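Local atomic coordinates of NikO protein (Streptomyces tendae, PDB entry 4FQD), a protein that acts as an enolpyruvyl transferase essential in nikkomycin biosynthesis, and belongs to the same family as the cell-wall enzyme MurA. Residues Val51-Cys56 with Val259-Asp264; Ile175-Tyr180 with Thr210-Pro215; Glu331-Ser336 with Arg361-Glu366. The protein carries 4 engineered substitutions. All blocks are in the same frame, centred on the assembly; numbering follows the deposited sequence.

Contact 1. Residues Val51-Cys56 with Val259-Asp264; sequences VRIENC and VTLIPD. Engineered in segment 51-56: Arg52 (natural residue Pro).
Ile53 and Leu261 make the closest apolar meeting here: the CG2 branch of Ile53 rests against Leu261 CG at 3.6 Å, the two side chains slanting past one another. The first torsion of Ile53 (chi1 -51°) explains this, since it swings CG1 beside the backbone N and leaves CG2 to turn to the leucine. Ile53 CG1 looks instead to Val259 CG1, more loosely, at 4.3 Å. Ile53 and Val259 share one face of the sheet, where Ile53 also touches Thr40 of helix 34-44.

Glu54 and Thr260 lie on the other face. Glu54 CB passes Thr260 OG1 at 3.7 Å, but its carboxylate leads off over the guanidinium face of the engineered Arg52. OE2 of Glu54 stands 3.8 Å from NE of Arg52, well out of its plane, a long ion pair by charge alone.

Between these two faces, strand 257-260 runs parallel to strand 50-54 at the margin of a mixed sheet of the beta/alpha inverse barrel, uniting segments some 200 residues apart. Val259 N bonds to Arg52 O (2.9 Å), Glu54 N to Val259 O, and Leu261 N to Glu54 O.

Asn55 then turns its side chain across the join. Its CB lies against Thr260 CG2, while Asn55 ND2 gives a nearly straight bond (170°) to Leu261 O at 2.9 Å. That oxygen lies in the amide plane of Asn55, although ND2 comes from above the carbonyl plane of Leu261. A side-chain N-H thus carries the pairing one step past the last backbone bond, using a carbonyl of the loop that leads to Asp264, the N-cap of helix 265-278.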
# COMPACT_ATOMS: atom_id res chain seq x y z
N VAL A 51 -21.38 31.42 -17.18
CA VAL A 51 -21.12 29.99 -17.17
C VAL A 51 -22.31 29.24 -16.59
O VAL A 51 -22.63 29.37 -15.41
CB VAL A 51 -19.86 29.65 -16.36
CG1 VAL A 51 -19.69 28.14 -16.25
CG2 VAL A 51 -18.64 30.29 -16.99
N ARG A 52 -22.98 28.45 -17.43
CA ARG A 52 -24.13 27.67 -16.99
C ARG A 52 -23.71 26.28 -16.54
O ARG A 52 -23.20 25.48 -17.33
CB ARG A 52 -25.17 27.57 -18.10
CG ARG A 52 -26.43 26.84 -17.67
CD ARG A 52 -27.47 26.78 -18.77
NE ARG A 52 -28.71 26.18 -18.29
CZ ARG A 52 -29.77 25.94 -19.06
NH1 ARG A 52 -29.74 26.23 -20.35
NH2 ARG A 52 -30.86 25.39 -18.53
N ILE A 53 -23.92 25.99 -15.26
CA ILE A 53 -23.50 24.73 -14.67
C ILE A 53 -24.69 23.82 -14.40
O ILE A 53 -25.43 24.02 -13.44
CB ILE A 53 -22.73 24.95 -13.36
CG1 ILE A 53 -21.61 25.98 -13.57
CG2 ILE A 53 -22.16 23.65 -12.84
CD1 ILE A 53 -20.85 26.32 -12.31
N GLU A 54 -24.87 22.81 -15.24
CA GLU A 54 -25.95 21.85 -15.06
C GLU A 54 -25.51 20.73 -14.12
O GLU A 54 -24.32 20.54 -13.89
CB GLU A 54 -26.41 21.28 -16.40
CG GLU A 54 -26.81 22.34 -17.41
CD GLU A 54 -28.01 21.92 -18.24
OE1 GLU A 54 -28.70 20.96 -17.84
OE2 GLU A 54 -28.25 22.55 -19.29
N ASN A 55 -26.49 19.99 -13.60
CA ASN A 55 -26.23 18.95 -12.61
C ASN A 55 -25.44 19.50 -11.43
O ASN A 55 -24.47 18.90 -10.98
CB ASN A 55 -25.51 17.75 -13.24
CG ASN A 55 -25.50 16.53 -12.33
OD1 ASN A 55 -26.44 16.30 -11.57
ND2 ASN A 55 -24.43 15.74 -12.40
N CYS A 56 -25.85 20.67 -10.95
CA CYS A 56 -25.17 21.32 -9.84
C CYS A 56 -25.77 20.86 -8.51
O CYS A 56 -26.98 20.94 -8.32
CB CYS A 56 -25.25 22.84 -9.96
SG CYS A 56 -24.42 23.74 -8.62
N VAL A 259 -21.85 23.66 -19.17
CA VAL A 259 -21.19 22.46 -18.67
C VAL A 259 -22.08 21.65 -17.72
O VAL A 259 -22.73 22.19 -16.83
CB VAL A 259 -19.85 22.80 -17.98
CG1 VAL A 259 -20.04 23.84 -16.89
CG2 VAL A 259 -19.18 21.54 -17.43
N THR A 260 -22.13 20.34 -17.95
CA THR A 260 -22.85 19.43 -17.07
C THR A 260 -21.87 18.69 -16.17
O THR A 260 -21.05 17.90 -16.65
CB THR A 260 -23.68 18.41 -17.87
OG1 THR A 260 -24.56 19.10 -18.76
CG2 THR A 260 -24.49 17.53 -16.94
N LEU A 261 -21.96 18.94 -14.87
CA LEU A 261 -21.02 18.36 -13.91
C LEU A 261 -21.04 16.83 -13.90
O LEU A 261 -22.09 16.21 -14.06
CB LEU A 261 -21.30 18.87 -12.50
CG LEU A 261 -20.95 20.33 -12.20
CD1 LEU A 261 -21.20 20.65 -10.74
CD2 LEU A 261 -19.52 20.64 -12.59
N ILE A 262 -19.86 16.25 -13.71
CA ILE A 262 -19.73 14.82 -13.50
C ILE A 262 -20.38 14.48 -12.16
O ILE A 262 -20.26 15.24 -11.21
CB ILE A 262 -18.24 14.39 -13.53
CG1 ILE A 262 -18.09 12.88 -13.43
CG2 ILE A 262 -17.45 15.09 -12.44
CD1 ILE A 262 -16.66 12.41 -13.62
N PRO A 263 -21.11 13.35 -12.10
CA PRO A 263 -21.73 12.92 -10.84
C PRO A 263 -20.70 12.82 -9.72
O PRO A 263 -19.55 12.45 -9.97
CB PRO A 263 -22.27 11.53 -11.18
CG PRO A 263 -22.60 11.63 -12.63
CD PRO A 263 -21.54 12.51 -13.23
N ASP A 264 -21.11 13.18 -8.50
CA ASP A 264 -20.21 13.20 -7.35
C ASP A 264 -19.56 11.84 -7.13
O ASP A 264 -20.24 10.85 -6.90
CB ASP A 264 -20.95 13.65 -6.09
CG ASP A 264 -20.00 14.04 -4.97
OD1 ASP A 264 -19.49 13.13 -4.28
OD2 ASP A 264 -19.78 15.25 -4.77

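Contact 2. Residues Ile175-Tyr180 with Thr210-Pro215; sequences IDMLDY and TTLQHP
Asp176, the last residue of strand 174-176, pairs with His214, just past the parallel strand 209-213; helix 192-204 links the two strands into a beta-alpha-beta unit. Across the two segments run three backbone bonds: Ile175 N to Thr211 O, Gln213 N to Ile175 O, and Met177 N to Gln213 O, the last at 2.7 Å.

From CB outward, Asp176 CB first passes Gln213 CB at 4.1 Å. Its CG stands anti to the backbone N (chi1 -164°), which directs the carboxylate at the histidine, and CG itself lies at the ring edge. Asp176 OD1 takes a nearly straight bond from His214 ND1, 2.8 Å long, on its syn side, near the ring plane but 27° out of the carboxylate plane. From the opposite face Leu178 N reaches the same Asp176 OD1 at 3.3 Å, closing an Asx turn. OD2 lies near ND1 and CE1 of His214. With an alanine here, the one oxygen that both N-H groups use is gone, which would probably leave His214 ND1 without its mate, the ring freer to turn, and the Leu178 N-H without its side-chain acceptor.

Leu178 also covers the ring: its CD1 sits over one face, 3.8 Å from the His214 centroid, in a CH-pi contact. On the side of the strands facing helix 192-204, Met177 bends back along its chain, touching Tyr192 and Val196, until Met177 CE reaches Leu212 CD2 at 3.6 Å.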
# COMPACT_ATOMS: atom_id res chain seq x y z
N ILE A 175 6.69 24.85 -13.97
CA ILE A 175 6.63 24.20 -12.66
C ILE A 175 6.45 22.69 -12.76
O ILE A 175 5.63 22.20 -13.54
CB ILE A 175 5.47 24.75 -11.81
CG1 ILE A 175 5.38 26.27 -11.91
CG2 ILE A 175 5.61 24.30 -10.36
CD1 ILE A 175 4.21 26.86 -11.15
N ASP A 176 7.22 21.96 -11.96
CA ASP A 176 7.00 20.54 -11.78
C ASP A 176 6.10 20.36 -10.57
O ASP A 176 6.49 20.71 -9.45
CB ASP A 176 8.33 19.81 -11.57
CG ASP A 176 8.22 18.31 -11.77
OD1 ASP A 176 7.10 17.76 -11.63
OD2 ASP A 176 9.25 17.67 -12.07
N MET A 177 4.91 19.82 -10.78
CA MET A 177 3.92 19.70 -9.71
C MET A 177 4.33 18.72 -8.62
O MET A 177 3.70 18.67 -7.56
CB MET A 177 2.55 19.32 -10.28
CG MET A 177 1.92 20.43 -11.09
SD MET A 177 1.73 21.91 -10.08
CE MET A 177 2.26 23.16 -11.22
N LEU A 178 5.37 17.94 -8.87
CA LEU A 178 5.89 17.02 -7.86
C LEU A 178 6.55 17.78 -6.71
O LEU A 178 6.85 17.21 -5.66
CB LEU A 178 6.87 16.02 -8.48
CG LEU A 178 6.28 15.10 -9.54
CD1 LEU A 178 7.29 14.05 -9.98
CD2 LEU A 178 5.01 14.44 -9.03
N ASP A 179 6.77 19.07 -6.93
CA ASP A 179 7.27 19.96 -5.89
C ASP A 179 6.26 20.10 -4.76
O ASP A 179 6.60 20.50 -3.65
CB ASP A 179 7.56 21.34 -6.49
CG ASP A 179 8.85 21.38 -7.29
OD1 ASP A 179 9.38 20.29 -7.62
OD2 ASP A 179 9.32 22.49 -7.59
N TYR A 180 5.01 19.76 -5.05
CA TYR A 180 3.93 19.89 -4.08
C TYR A 180 3.34 18.54 -3.69
O TYR A 180 2.15 18.45 -3.38
CB TYR A 180 2.85 20.83 -4.63
CG TYR A 180 3.40 22.17 -5.05
CD1 TYR A 180 3.57 23.19 -4.13
CD2 TYR A 180 3.75 22.41 -6.37
CE1 TYR A 180 4.08 24.42 -4.51
CE2 TYR A 180 4.26 23.64 -6.76
CZ TYR A 180 4.42 24.64 -5.83
OH TYR A 180 4.92 25.86 -6.21
N THR A 210 2.89 29.06 -19.84
CA THR A 210 3.13 28.36 -18.59
C THR A 210 3.10 26.86 -18.83
O THR A 210 2.18 26.34 -19.46
CB THR A 210 2.08 28.74 -17.52
OG1 THR A 210 2.21 30.13 -17.20
CG2 THR A 210 2.26 27.91 -16.26
N THR A 211 4.11 26.16 -18.33
CA THR A 211 4.22 24.72 -18.52
C THR A 211 4.20 23.98 -17.19
O THR A 211 5.06 24.18 -16.34
CB THR A 211 5.50 24.35 -19.29
OG1 THR A 211 5.54 25.08 -20.52
CG2 THR A 211 5.53 22.86 -19.59
N LEU A 212 3.21 23.10 -17.02
CA LEU A 212 3.06 22.35 -15.79
C LEU A 212 3.47 20.89 -15.98
O LEU A 212 3.14 20.27 -17.00
CB LEU A 212 1.62 22.43 -15.27
CG LEU A 212 1.04 23.84 -15.16
CD1 LEU A 212 -0.34 23.80 -14.51
CD2 LEU A 212 1.98 24.76 -14.40
N GLN A 213 4.18 20.35 -15.00
CA GLN A 213 4.71 18.99 -15.11
C GLN A 213 4.12 18.06 -14.06
O GLN A 213 3.99 18.44 -12.89
CB GLN A 213 6.23 19.01 -14.98
CG GLN A 213 6.91 18.00 -15.85
CD GLN A 213 6.76 18.32 -17.32
OE1 GLN A 213 6.60 17.42 -18.14
NE2 GLN A 213 6.83 19.60 -17.66
N HIS A 214 3.78 16.84 -14.48
CA HIS A 214 3.17 15.84 -13.60
C HIS A 214 1.94 16.37 -12.86
O HIS A 214 1.94 16.47 -11.64
CB HIS A 214 4.19 15.31 -12.59
CG HIS A 214 5.45 14.81 -13.21
ND1 HIS A 214 6.64 15.50 -13.15
CD2 HIS A 214 5.71 13.67 -13.89
CE1 HIS A 214 7.58 14.82 -13.78
NE2 HIS A 214 7.04 13.70 -14.24
N PRO A 215 0.87 16.70 -13.61
CA PRO A 215 -0.31 17.32 -12.99
C PRO A 215 -1.24 16.31 -12.33
O PRO A 215 -1.17 15.11 -12.60
CB PRO A 215 -1.01 17.96 -14.18
CG PRO A 215 -0.69 17.05 -15.32
CD PRO A 215 0.70 16.52 -15.06

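Contact 3. Residues Glu331-Ser336 with Arg361-Glu366; sequences EFTAMS and REAVWE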
# COMPACT_ATOMS: atom_id res chain seq x y z
N GLU A 331 -5.44 -5.09 0.47
CA GLU A 331 -4.51 -4.10 0.99
C GLU A 331 -4.22 -3.08 -0.11
O GLU A 331 -3.97 -3.44 -1.26
CB GLU A 331 -3.23 -4.74 1.54
CG GLU A 331 -2.23 -5.23 0.50
CD GLU A 331 -1.24 -4.16 0.07
OE1 GLU A 331 -0.43 -4.44 -0.83
OE2 GLU A 331 -1.27 -3.05 0.64
N PHE A 332 -4.28 -1.80 0.24
CA PHE A 332 -4.08 -0.75 -0.74
C PHE A 332 -3.65 0.56 -0.09
O PHE A 332 -3.63 0.68 1.14
CB PHE A 332 -5.36 -0.52 -1.55
CG PHE A 332 -6.50 0.02 -0.75
CD1 PHE A 332 -7.34 -0.83 -0.05
CD2 PHE A 332 -6.74 1.38 -0.69
CE1 PHE A 332 -8.40 -0.34 0.69
CE2 PHE A 332 -7.79 1.88 0.05
CZ PHE A 332 -8.62 1.02 0.74
N THR A 333 -3.33 1.54 -0.92
CA THR A 333 -2.91 2.85 -0.43
C THR A 333 -3.72 3.95 -1.10
O THR A 333 -3.73 4.08 -2.32
CB THR A 333 -1.42 3.09 -0.71
OG1 THR A 333 -0.64 2.10 -0.02
CG2 THR A 333 -1.01 4.47 -0.23
N ALA A 334 -4.42 4.74 -0.28
CA ALA A 334 -5.14 5.90 -0.79
C ALA A 334 -4.14 6.97 -1.20
O ALA A 334 -3.42 7.51 -0.36
CB ALA A 334 -6.10 6.43 0.26
N MET A 335 -4.09 7.27 -2.49
CA MET A 335 -3.11 8.22 -3.01
C MET A 335 -3.71 9.15 -4.07
O MET A 335 -4.82 8.92 -4.55
CB MET A 335 -1.91 7.47 -3.58
CG MET A 335 -2.27 6.45 -4.64
SD MET A 335 -0.87 5.48 -5.21
CE MET A 335 -1.63 4.51 -6.51
N SER A 336 -2.96 10.18 -4.43
CA SER A 336 -3.43 11.20 -5.36
C SER A 336 -3.73 10.62 -6.74
O SER A 336 -4.75 10.95 -7.35
CB SER A 336 -2.40 12.32 -5.49
OG SER A 336 -2.16 12.93 -4.23
N ARG A 361 -3.78 2.16 3.81
CA ARG A 361 -2.73 3.15 4.05
C ARG A 361 -3.11 4.51 3.47
O ARG A 361 -3.49 4.61 2.30
CB ARG A 361 -1.40 2.69 3.46
CG ARG A 361 -0.21 3.51 3.93
CD ARG A 361 1.07 3.03 3.28
NE ARG A 361 2.22 3.24 4.15
CZ ARG A 361 2.74 2.31 4.94
NH1 ARG A 361 2.20 1.10 4.97
NH2 ARG A 361 3.79 2.58 5.69
N GLU A 362 -3.00 5.54 4.29
CA GLU A 362 -3.31 6.90 3.88
C GLU A 362 -2.05 7.63 3.41
O GLU A 362 -1.09 7.77 4.17
CB GLU A 362 -3.95 7.67 5.03
CG GLU A 362 -4.16 9.14 4.75
CD GLU A 362 -5.18 9.39 3.66
OE1 GLU A 362 -6.32 8.92 3.80
OE2 GLU A 362 -4.83 10.06 2.67
N ALA A 363 -2.05 8.09 2.16
CA ALA A 363 -0.89 8.77 1.60
C ALA A 363 -1.22 10.16 1.07
O ALA A 363 -0.50 10.70 0.24
CB ALA A 363 -0.25 7.92 0.51
N VAL A 364 -2.33 10.72 1.55
CA VAL A 364 -2.71 12.08 1.17
C VAL A 364 -2.99 12.93 2.41
O VAL A 364 -2.21 13.81 2.76
CB VAL A 364 -3.95 12.10 0.26
CG1 VAL A 364 -4.33 13.53 -0.10
CG2 VAL A 364 -3.70 11.28 -1.00
N TRP A 365 -4.11 12.65 3.08
CA TRP A 365 -4.49 13.40 4.27
C TRP A 365 -4.21 12.64 5.55
O TRP A 365 -5.03 11.85 6.02
CB TRP A 365 -5.97 13.80 4.21
CG TRP A 365 -6.26 14.82 3.17
CD1 TRP A 365 -6.98 14.65 2.02
CD2 TRP A 365 -5.84 16.19 3.17
NE1 TRP A 365 -7.03 15.82 1.31
CE2 TRP A 365 -6.34 16.78 1.99
CE3 TRP A 365 -5.09 16.97 4.05
CZ2 TRP A 365 -6.11 18.12 1.67
CZ3 TRP A 365 -4.86 18.30 3.74
CH2 TRP A 365 -5.37 18.86 2.56
N GLU A 366 -3.04 12.90 6.12
CA GLU A 366 -2.63 12.29 7.38
C GLU A 366 -3.67 12.50 8.47
O GLU A 366 -4.31 13.55 8.53
CB GLU A 366 -1.31 12.91 7.82
CG GLU A 366 -0.62 12.17 8.93
CD GLU A 366 -0.15 10.79 8.52
OE1 GLU A 366 0.13 10.56 7.32
OE2 GLU A 366 -0.05 9.92 9.41
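Phe332 begins the pairing through its backbone, Phe332 O accepting Arg361 N at 3.1 Å. Thr333 comes next and lies side by side with Arg361, both side chains pointing the same way, with Thr333 OG1 3.6 Å from Arg361 CB. With OG1 beside the backbone N (chi1 -61°), the methyl of Thr333 is left anti to that N and turns to Ala363, Thr333 CG2 to Ala363 CB at 3.6 Å. This edge meets the second subunit: Thr333 OG1 has a weak hydrogen bond with Glu331 of that chain, and the Thr333 N of that chain bonds to Glu331 OE1 here.

Ala334 carries the next two bonds, Ala334 N to Arg361 O at 2.7 Å and Ala334 O from Ala363 N at 2.9 Å. These tie together the parallel strands of a beta-alpha-beta unit, 331-334 and 356-362, connected through helix 344-351.

At Met335 and Ser336, Val364 CG2 packs against the backbone, 3.7 Å from both Met335 CA and Ser336 N. Ser336 OG bonds to Gly189 N. The turn that presents Val364 is held by Glu362: OE2 receives Val364 N on its anti lone pair and Trp365 N from above the carboxylate plane, while OE1 bonds to Gln344 and Ser341.

In the fold
All three contacts are parallel strand pairs, each involving an outermost strand of a different mixed sheet. Contacts 2 and 3 each close a short beta-alpha-beta unit; contact 1 instead joins strands with about 200 residues of chain between them, and contact 2 falls within that span. Contacts 1 and 3 are mostly buried and lie on opposite sides of the chain's centre, their own centres 28 Å apart. Contact 2 is farther out and only partly buried. Where the strands run out, an asparagine amide crosses in contact 1 and a histidine-carboxylate pair in contact 2; in contact 3, which alone reaches the second subunit, a valine methyl packs on backbone while a glutamate carboxylate holds the turn.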